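Local atomic coordinates of 2L protein (Yaba-like disease virus, PDB entry 3IT8), a protein that probably binds host tumour necrosis factor, as a secreted poxvirus protein built like an MHC class I heavy chain with a platform and an Ig-like domain. Residues 220-225 with 280-285; 213-218 with 226-231; 118-123 with 150-155. All coordinates share one frame; numbering follows the deposited sequence.

How the contacts relate
Contacts 1 and 2 belong together in the Ig-like domain, whereas contact 3 lies in the MHC-like platform, its centre about 35 Å from that of contact 1 and 30 Å from that of contact 2. Contacts 1 and 2 hold one loop, 220-231, against the same sheet, through the neighbouring strands 279-284 and 213-218; their centres are 4 Å apart and their segments interleave along the chain. Contact 1 is buried and wholly apolar, valine against phenylalanine. Contact 2, only partly buried, adds a lysine and a phenol group. Contact 3, also buried, joins helix to sheet with a tyrosine laid between leucine and lysine carbons.

Contact 1 (220-225 with 280-285); sequences EHFKGE and VCVVFH
The Phe222 ring is approached obliquely by two methyl groups, Val280 CG1 and Val282 CG2, while Glu225 O lies at its edge, in the ring plane. A further aromatic neighbour is Tyr234, whose ring meets that of Phe222 with the planes at about 25°. This is the face of a sheet turned away from the interior of an immunoglobulin-like sandwich, here covered by the loop after strand 213-218; strand 279-284 is the middle one of three in that sheet. Along the strand, Val280 and Val282 point toward the loop. Cys281 and Val283 point into the sandwich, where Cys281 forms the disulfide with Cys202 that ties the two sheets together and Val283 packs on Val204.

Phe222 closes a short 3-10 segment and is the one residue of 220-225 that reaches the strand. Its CG stands anti to the carbonyl carbon (chi1 -73°), which sends the ring from the loop down to the sheet. There the Phe222 and Val280 side chains come from opposite directions, though the methyl reaches the ring obliquely. CE1 of Phe222 is 3.5 Å from Val280 CG1, and its CD1 is 4.0 Å from the same methyl. Beta-branched valine suits both strand positions, since it favours extended backbone and offers compact methyls to the ring; phenylalanine suits the loop because a flat apolar group can span the gap between backbones. Ile217 and Val292, on the flanking strands, also touch the ring, so that all three strands of the sheet contribute to its bed. The loop turns back just beyond, where the Glu225 N to Phe222 O hydrogen bond is weak. At the far end of the ring, Phe222 CZ lies 4.0 Å from Val282 CG2.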
loop_
_atom_site.group_PDB
_atom_site.type_symbol
_atom_site.label_atom_id
_atom_site.label_comp_id
_atom_site.label_asym_id
_atom_site.label_seq_id
_atom_site.Cartn_x
_atom_site.Cartn_y
_atom_site.Cartn_z
ATOM N N GLU D 220 1.611 -1.725 39.210
ATOM C CA GLU D 220 0.280 -2.081 38.729
ATOM C C GLU D 220 0.257 -2.103 37.199
ATOM O O GLU D 220 -0.360 -2.970 36.582
ATOM C CB GLU D 220 -0.757 -1.080 39.236
ATOM C CG GLU D 220 -0.472 0.348 38.822
ATOM C CD GLU D 220 -1.655 1.270 39.039
ATOM O OE1 GLU D 220 -2.706 1.035 38.404
ATOM O OE2 GLU D 220 -1.535 2.230 39.839
ATOM N N HIS D 221 0.951 -1.147 36.597
ATOM C CA HIS D 221 1.003 -1.028 35.148
ATOM C C HIS D 221 1.652 -2.185 34.406
ATOM O O HIS D 221 1.601 -2.240 33.179
ATOM C CB HIS D 221 1.700 0.266 34.772
ATOM C CG HIS D 221 0.988 1.480 35.260
ATOM N ND1 HIS D 221 -0.335 1.728 34.961
ATOM C CD2 HIS D 221 1.406 2.518 36.022
ATOM C CE1 HIS D 221 -0.700 2.870 35.517
ATOM N NE2 HIS D 221 0.338 3.370 36.167
ATOM N N PHE D 222 2.273 -3.106 35.127
ATOM C CA PHE D 222 2.890 -4.234 34.452
ATOM C C PHE D 222 1.986 -5.459 34.464
ATOM O O PHE D 222 2.407 -6.556 34.092
ATOM C CB PHE D 222 4.247 -4.555 35.074
ATOM C CG PHE D 222 5.299 -3.551 34.736
ATOM C CD1 PHE D 222 5.402 -2.360 35.446
ATOM C CD2 PHE D 222 6.143 -3.757 33.650
ATOM C CE1 PHE D 222 6.324 -1.388 35.078
ATOM C CE2 PHE D 222 7.061 -2.795 33.274
ATOM C CZ PHE D 222 7.151 -1.606 33.993
ATOM N N LYS D 223 0.735 -5.252 34.876
ATOM C CA LYS D 223 -0.257 -6.318 34.950
ATOM C C LYS D 223 0.324 -7.721 35.153
ATOM O O LYS D 223 0.050 -8.626 34.368
ATOM C CB LYS D 223 -1.132 -6.311 33.692
ATOM C CG LYS D 223 -2.253 -5.281 33.687
ATOM C CD LYS D 223 -1.743 -3.855 33.569
ATOM C CE LYS D 223 -2.906 -2.855 33.475
ATOM N NZ LYS D 223 -2.451 -1.430 33.406
ATOM N N GLY D 224 1.133 -7.903 36.193
ATOM C CA GLY D 224 1.696 -9.217 36.457
ATOM C C GLY D 224 2.969 -9.624 35.737
ATOM O O GLY D 224 3.761 -10.384 36.291
ATOM N N GLU D 225 3.174 -9.151 34.509
ATOM C CA GLU D 225 4.380 -9.495 33.760
ATOM C C GLU D 225 5.355 -8.330 33.820
ATOM O O GLU D 225 5.053 -7.233 33.331
ATOM C CB GLU D 225 4.038 -9.800 32.304
ATOM C CG GLU D 225 5.184 -10.413 31.525
ATOM C CD GLU D 225 4.803 -10.750 30.095
ATOM O OE1 GLU D 225 5.622 -11.401 29.408
ATOM O OE2 GLU D 225 3.691 -10.361 29.660
ATOM N N VAL D 280 8.606 0.438 40.384
ATOM C CA VAL D 280 9.551 -0.598 40.040
ATOM C C VAL D 280 10.576 0.168 39.189
ATOM O O VAL D 280 10.236 1.150 38.523
ATOM C CB VAL D 280 8.869 -1.697 39.226
ATOM C CG1 VAL D 280 8.309 -1.133 37.940
ATOM C CG2 VAL D 280 9.848 -2.776 38.937
ATOM N N CYS D 281 11.832 -0.243 39.221
ATOM C CA CYS D 281 12.842 0.472 38.464
ATOM C C CYS D 281 13.068 -0.118 37.073
ATOM O O CYS D 281 13.376 -1.304 36.938
ATOM C CB CYS D 281 14.164 0.481 39.243
ATOM S SG CYS D 281 15.472 1.497 38.485
ATOM N N VAL D 282 12.899 0.709 36.039
ATOM C CA VAL D 282 13.142 0.270 34.665
ATOM C C VAL D 282 14.433 0.935 34.197
ATOM O O VAL D 282 14.519 2.158 34.138
ATOM C CB VAL D 282 12.015 0.676 33.706
ATOM C CG1 VAL D 282 12.231 -0.003 32.369
ATOM C CG2 VAL D 282 10.659 0.283 34.281
ATOM N N VAL D 283 15.429 0.119 33.869
ATOM C CA VAL D 283 16.738 0.598 33.433
ATOM C C VAL D 283 16.968 0.504 31.936
ATOM O O VAL D 283 16.892 -0.585 31.365
ATOM C CB VAL D 283 17.843 -0.194 34.139
ATOM C CG1 VAL D 283 19.188 0.105 33.523
ATOM C CG2 VAL D 283 17.835 0.144 35.617
ATOM N N PHE D 284 17.254 1.645 31.306
ATOM C CA PHE D 284 17.512 1.681 29.870
ATOM C C PHE D 284 18.999 1.834 29.608
ATOM O O PHE D 284 19.609 2.822 29.998
ATOM C CB PHE D 284 16.762 2.829 29.220
ATOM C CG PHE D 284 15.281 2.699 29.306
ATOM C CD1 PHE D 284 14.591 3.193 30.403
ATOM C CD2 PHE D 284 14.563 2.082 28.280
ATOM C CE1 PHE D 284 13.202 3.079 30.479
ATOM C CE2 PHE D 284 13.166 1.959 28.344
ATOM C CZ PHE D 284 12.486 2.460 29.446
ATOM N N HIS D 285 19.577 0.841 28.947
ATOM C CA HIS D 285 20.997 0.854 28.622
ATOM C C HIS D 285 21.249 0.050 27.342
ATOM O O HIS D 285 20.419 -0.766 26.951
ATOM C CB HIS D 285 21.784 0.255 29.774
ATOM C CG HIS D 285 23.257 0.258 29.554
ATOM N ND1 HIS D 285 24.032 1.378 29.738
ATOM C CD2 HIS D 285 24.093 -0.714 29.128
ATOM C CE1 HIS D 285 25.285 1.097 29.434
ATOM N NE2 HIS D 285 25.350 -0.166 29.059
#

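Contact 2 (213-218 with 226-231); sequences ITKWIE and YKYVNG
Tyr228 reaches from the loop to the ends of Lys215 and Ile217, crossing each side chain at about a right angle. Both rise from the same face of strand 213-218, two residues apart, so the tyrosine presents its rim to the isoleucine and its hydroxyl end to the lysine. The tyrosine takes this course because its CG is anti to the backbone N (chi1 -175°), which extends the ring from the loop toward the strand.

Ile217 meets the ring at its edge, in the ring plane, with CD1 4.0 Å from Tyr228 CE1. The extended arm of isoleucine (chi2 173°) brings that terminal methyl forward, and a branched apolar residue suits both the strand and the aromatic rim it touches. Farther along the ring, Lys215 NZ lies 3.9 Å from Tyr228 OH, too far to count as a hydrogen bond. The ammonium group instead forms a salt bridge with Glu236, so the lysine's long chain serves two purposes: its carbons run beside the aromatic cluster, touching Phe284, while its charge ends where the burial is only partial.

The remainder of the tyrosine is gripped by other rings, stacked on Tyr234 and edge-to-face with Phe284. Just after it, Val229 and Asn230 pack on the chain of another protein, so the same stretch of loop carries both an aromatic anchor and residues that touch another protein. Such anchoring of a long inter-strand loop over the outer face of a sheet belongs here to an immunoglobulin-like domain whose loop takes part in binding a partner.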
loop_
_atom_site.group_PDB
_atom_site.type_symbol
_atom_site.label_atom_id
_atom_site.label_comp_id
_atom_site.label_asym_id
_atom_site.label_seq_id
_atom_site.Cartn_x
_atom_site.Cartn_y
_atom_site.Cartn_z
ATOM N N ILE D 213 19.551 5.597 31.475
ATOM C CA ILE D 213 18.353 6.308 31.846
ATOM C C ILE D 213 17.501 5.374 32.659
ATOM O O ILE D 213 17.450 4.168 32.414
ATOM C CB ILE D 213 17.581 6.825 30.630
ATOM C CG1 ILE D 213 18.403 7.915 29.939
ATOM C CG2 ILE D 213 16.249 7.396 31.074
ATOM C CD1 ILE D 213 17.761 8.497 28.712
ATOM N N THR D 214 16.826 5.956 33.630
ATOM C CA THR D 214 16.015 5.203 34.544
ATOM C C THR D 214 14.594 5.747 34.611
ATOM O O THR D 214 14.378 6.969 34.642
ATOM C CB THR D 214 16.679 5.256 35.928
ATOM O OG1 THR D 214 16.598 3.980 36.537
ATOM C CG2 THR D 214 16.006 6.272 36.821
ATOM N N LYS D 215 13.630 4.827 34.623
ATOM C CA LYS D 215 12.211 5.180 34.724
ATOM C C LYS D 215 11.554 4.456 35.889
ATOM O O LYS D 215 11.694 3.244 36.040
ATOM C CB LYS D 215 11.450 4.824 33.437
ATOM C CG LYS D 215 11.754 5.714 32.268
ATOM C CD LYS D 215 10.814 5.478 31.112
ATOM C CE LYS D 215 11.039 6.542 30.046
ATOM N NZ LYS D 215 9.945 6.592 29.029
ATOM N N TRP D 216 10.848 5.215 36.715
ATOM C CA TRP D 216 10.128 4.642 37.846
ATOM C C TRP D 216 8.650 4.536 37.489
ATOM O O TRP D 216 7.981 5.545 37.254
ATOM C CB TRP D 216 10.306 5.496 39.104
ATOM C CG TRP D 216 11.688 5.436 39.637
ATOM C CD1 TRP D 216 12.718 6.259 39.315
ATOM C CD2 TRP D 216 12.217 4.458 40.542
ATOM N NE1 TRP D 216 13.864 5.860 39.963
ATOM C CE2 TRP D 216 13.584 4.754 40.723
ATOM C CE3 TRP D 216 11.671 3.359 41.215
ATOM C CZ2 TRP D 216 14.418 3.991 41.555
ATOM C CZ3 TRP D 216 12.501 2.598 42.041
ATOM C CH2 TRP D 216 13.859 2.920 42.203
ATOM N N ILE D 217 8.153 3.303 37.446
ATOM C CA ILE D 217 6.762 3.048 37.092
ATOM C C ILE D 217 6.045 2.200 38.137
ATOM O O ILE D 217 6.579 1.191 38.598
ATOM C CB ILE D 217 6.692 2.325 35.745
ATOM C CG1 ILE D 217 7.431 3.142 34.680
ATOM C CG2 ILE D 217 5.264 2.115 35.353
ATOM C CD1 ILE D 217 7.557 2.446 33.360
ATOM N N GLU D 218 4.838 2.608 38.516
ATOM C CA GLU D 218 4.079 1.851 39.500
ATOM C C GLU D 218 3.873 0.438 38.957
ATOM O O GLU D 218 3.480 0.267 37.802
ATOM C CB GLU D 218 2.752 2.549 39.782
ATOM C CG GLU D 218 2.924 3.745 40.701
ATOM C CD GLU D 218 1.683 4.607 40.796
ATOM O OE1 GLU D 218 0.582 4.054 41.009
ATOM O OE2 GLU D 218 1.811 5.845 40.668
ATOM N N TYR D 226 6.520 -8.563 34.419
ATOM C CA TYR D 226 7.535 -7.512 34.544
ATOM C C TYR D 226 8.525 -7.372 33.381
ATOM O O TYR D 226 9.721 -7.634 33.522
ATOM C CB TYR D 226 8.295 -7.681 35.855
ATOM C CG TYR D 226 7.431 -7.379 37.048
ATOM C CD1 TYR D 226 6.704 -8.385 37.684
ATOM C CD2 TYR D 226 7.273 -6.071 37.495
ATOM C CE1 TYR D 226 5.834 -8.087 38.737
ATOM C CE2 TYR D 226 6.409 -5.764 38.538
ATOM C CZ TYR D 226 5.690 -6.772 39.153
ATOM O OH TYR D 226 4.805 -6.460 40.158
ATOM N N LYS D 227 7.989 -6.966 32.233
ATOM C CA LYS D 227 8.745 -6.733 31.010
ATOM C C LYS D 227 8.242 -5.397 30.485
ATOM O O LYS D 227 7.046 -5.109 30.533
ATOM C CB LYS D 227 8.488 -7.829 29.971
ATOM C CG LYS D 227 9.040 -9.191 30.345
ATOM C CD LYS D 227 8.711 -10.220 29.267
ATOM C CE LYS D 227 9.075 -11.645 29.694
ATOM N NZ LYS D 227 8.587 -12.652 28.701
ATOM N N TYR D 228 9.160 -4.560 30.025
ATOM C CA TYR D 228 8.786 -3.264 29.475
ATOM C C TYR D 228 8.510 -3.484 27.978
ATOM O O TYR D 228 9.427 -3.789 27.221
ATOM C CB TYR D 228 9.940 -2.283 29.658
ATOM C CG TYR D 228 9.624 -0.880 29.232
ATOM C CD1 TYR D 228 9.005 0.008 30.110
ATOM C CD2 TYR D 228 9.939 -0.434 27.944
ATOM C CE1 TYR D 228 8.706 1.325 29.716
ATOM C CE2 TYR D 228 9.645 0.867 27.536
ATOM C CZ TYR D 228 9.033 1.745 28.426
ATOM O OH TYR D 228 8.771 3.044 28.043
ATOM N N VAL D 229 7.251 -3.358 27.563
ATOM C CA VAL D 229 6.891 -3.560 26.161
ATOM C C VAL D 229 7.160 -2.292 25.349
ATOM O O VAL D 229 6.599 -1.226 25.635
ATOM C CB VAL D 229 5.411 -3.947 26.031
ATOM C CG1 VAL D 229 5.076 -4.241 24.583
ATOM C CG2 VAL D 229 5.124 -5.152 26.900
ATOM N N ASN D 230 7.997 -2.427 24.323
ATOM C CA ASN D 230 8.391 -1.299 23.499
ATOM C C ASN D 230 7.339 -0.235 23.223
ATOM O O ASN D 230 7.333 0.832 23.857
ATOM C CB ASN D 230 8.952 -1.776 22.172
ATOM C CG ASN D 230 9.930 -0.767 21.560
ATOM O OD1 ASN D 230 9.789 0.452 21.726
ATOM N ND2 ASN D 230 10.916 -1.277 20.837
ATOM N N GLY D 231 6.445 -0.504 22.283
ATOM C CA GLY D 231 5.460 0.518 21.967
ATOM C C GLY D 231 4.355 0.805 22.977
ATOM O O GLY D 231 3.477 1.626 22.710
#

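Contact 3 (118-123 with 150-155); sequences ARYHTG and DVKAYL
In the MHC-like platform, helices rest on a broad antiparallel sheet, and here Tyr120 of strand 115-121 props up Leu155 and Lys152 of helix 148-174. The strand is next to last in the sheet, paired with strands 103-112 and 126-129, and the helix passes over it. Tyr120 CG is anti to the backbone N (chi1 -178°), which lifts the ring off the sheet and carries its hydroxyl to the helix.

The tyrosine and Leu155 slide past each other in opposite directions, so the tip of the leucine lies beside the root of the tyrosine. Leu155 CD2 is 3.9 Å from Tyr120 CB and 4.0 Å from Tyr120 CG, coming at the ring obliquely. At the opposite end of the tyrosine, OH sits 3.8 Å from Lys152 CG and 4.0 Å from Lys152 CA, and the lysine crosses it at about a right angle. Leucine suits the buried turn of the helix facing the sheet. Lysine suits the border: its first carbons contribute to the packing while the extended chain leads its amine away.

Phe127, from strand 126-129, completes the cluster, edge-to-face with Tyr120 and also touching Leu155. Trp148 and Glu159 of the same helix lie against the tyrosine as well. Toward helix 61-82, Val151 touches Leu72 and Tyr154 touches Asn65 and Trp69, so the two platform helices pack directly together here, which would narrow any groove between them at this level.

Within the contact the phenol oxygen meets aliphatic carbons, and the leucine methyl meets carbon alone. Helix and sheet are thus joined by fit and apolar burial, and no directional polar bond between these two segments fixes their relative position.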
loop_
_atom_site.group_PDB
_atom_site.type_symbol
_atom_site.label_atom_id
_atom_site.label_comp_id
_atom_site.label_asym_id
_atom_site.label_seq_id
_atom_site.Cartn_x
_atom_site.Cartn_y
_atom_site.Cartn_z
ATOM N N ALA D 118 17.937 28.645 27.193
ATOM C CA ALA D 118 16.859 28.333 26.252
ATOM C C ALA D 118 17.078 27.044 25.487
ATOM O O ALA D 118 18.198 26.697 25.121
ATOM C CB ALA D 118 16.672 29.471 25.261
ATOM N N ARG D 119 15.976 26.364 25.216
ATOM C CA ARG D 119 15.961 25.082 24.509
ATOM C C ARG D 119 15.319 25.261 23.134
ATOM O O ARG D 119 14.293 25.918 23.005
ATOM C CB ARG D 119 15.170 24.086 25.361
ATOM C CG ARG D 119 14.782 22.802 24.696
ATOM C CD ARG D 119 13.915 21.960 25.633
ATOM N NE ARG D 119 14.657 21.433 26.769
ATOM C CZ ARG D 119 14.531 21.867 28.018
ATOM N NH1 ARG D 119 13.681 22.845 28.293
ATOM N NH2 ARG D 119 15.258 21.323 28.987
ATOM N N TYR D 120 15.924 24.686 22.105
ATOM C CA TYR D 120 15.403 24.830 20.750
ATOM C C TYR D 120 14.442 23.713 20.406
ATOM O O TYR D 120 14.803 22.542 20.475
ATOM C CB TYR D 120 16.538 24.819 19.734
ATOM C CG TYR D 120 16.081 25.022 18.310
ATOM C CD1 TYR D 120 15.798 26.300 17.823
ATOM C CD2 TYR D 120 15.871 23.934 17.457
ATOM C CE1 TYR D 120 15.308 26.486 16.520
ATOM C CE2 TYR D 120 15.385 24.117 16.159
ATOM C CZ TYR D 120 15.107 25.391 15.707
ATOM O OH TYR D 120 14.619 25.585 14.446
ATOM N N HIS D 121 13.218 24.071 20.028
ATOM C CA HIS D 121 12.219 23.068 19.676
ATOM C C HIS D 121 12.044 22.913 18.180
ATOM O O HIS D 121 11.705 23.854 17.465
ATOM C CB HIS D 121 10.875 23.381 20.339
ATOM C CG HIS D 121 10.851 23.076 21.805
ATOM N ND1 HIS D 121 11.101 21.815 22.303
ATOM C CD2 HIS D 121 10.637 23.869 22.882
ATOM C CE1 HIS D 121 11.043 21.845 23.622
ATOM N NE2 HIS D 121 10.763 23.080 23.999
ATOM N N THR D 122 12.306 21.698 17.723
ATOM C CA THR D 122 12.203 21.332 16.322
ATOM C C THR D 122 10.820 21.611 15.751
ATOM O O THR D 122 10.685 22.000 14.592
ATOM C CB THR D 122 12.546 19.845 16.160
ATOM O OG1 THR D 122 13.916 19.724 15.772
ATOM C CG2 THR D 122 11.646 19.176 15.144
ATOM N N GLY D 123 9.792 21.407 16.567
ATOM C CA GLY D 123 8.434 21.644 16.116
ATOM C C GLY D 123 8.119 23.108 15.862
ATOM O O GLY D 123 7.839 23.505 14.732
ATOM N N ASP D 150 20.209 30.787 9.413
ATOM C CA ASP D 150 21.325 29.861 9.528
ATOM C C ASP D 150 21.220 29.049 10.807
ATOM O O ASP D 150 21.581 27.869 10.827
ATOM C CB ASP D 150 22.654 30.611 9.485
ATOM C CG ASP D 150 22.975 31.133 8.101
ATOM O OD1 ASP D 150 22.902 30.338 7.142
ATOM O OD2 ASP D 150 23.305 32.332 7.970
ATOM N N VAL D 151 20.722 29.674 11.873
ATOM C CA VAL D 151 20.562 28.973 13.135
ATOM C C VAL D 151 19.598 27.827 12.897
ATOM O O VAL D 151 19.905 26.682 13.214
ATOM C CB VAL D 151 20.005 29.890 14.219
ATOM C CG1 VAL D 151 19.705 29.090 15.465
ATOM C CG2 VAL D 151 21.004 30.973 14.536
ATOM N N LYS D 152 18.437 28.135 12.318
ATOM C CA LYS D 152 17.429 27.117 12.030
ATOM C C LYS D 152 18.034 25.950 11.272
ATOM O O LYS D 152 17.824 24.789 11.604
ATOM C CB LYS D 152 16.299 27.696 11.182
ATOM C CG LYS D 152 15.214 28.415 11.943
ATOM C CD LYS D 152 14.187 28.945 10.959
ATOM C CE LYS D 152 13.039 29.615 11.673
ATOM N NZ LYS D 152 12.112 30.260 10.714
ATOM N N ALA D 153 18.787 26.274 10.240
ATOM C CA ALA D 153 19.411 25.261 9.410
ATOM C C ALA D 153 20.498 24.439 10.100
ATOM O O ALA D 153 20.463 23.207 10.060
ATOM C CB ALA D 153 19.968 25.919 8.159
ATOM N N TYR D 154 21.461 25.111 10.728
ATOM C CA TYR D 154 22.550 24.413 11.395
ATOM C C TYR D 154 22.133 23.703 12.665
ATOM O O TYR D 154 22.414 22.527 12.828
ATOM C CB TYR D 154 23.689 25.385 11.705
ATOM C CG TYR D 154 24.361 25.928 10.473
ATOM C CD1 TYR D 154 24.939 27.197 10.472
ATOM C CD2 TYR D 154 24.423 25.173 9.308
ATOM C CE1 TYR D 154 25.560 27.696 9.347
ATOM C CE2 TYR D 154 25.043 25.663 8.179
ATOM C CZ TYR D 154 25.609 26.922 8.204
ATOM O OH TYR D 154 26.237 27.399 7.083
ATOM N N LEU D 155 21.463 24.412 13.561
ATOM C CA LEU D 155 21.046 23.826 14.824
ATOM C C LEU D 155 19.772 23.016 14.665
ATOM O O LEU D 155 19.700 21.846 15.064
ATOM C CB LEU D 155 20.844 24.917 15.878
ATOM C CG LEU D 155 20.233 24.441 17.196
ATOM C CD1 LEU D 155 21.126 23.406 17.861
ATOM C CD2 LEU D 155 20.029 25.638 18.113
#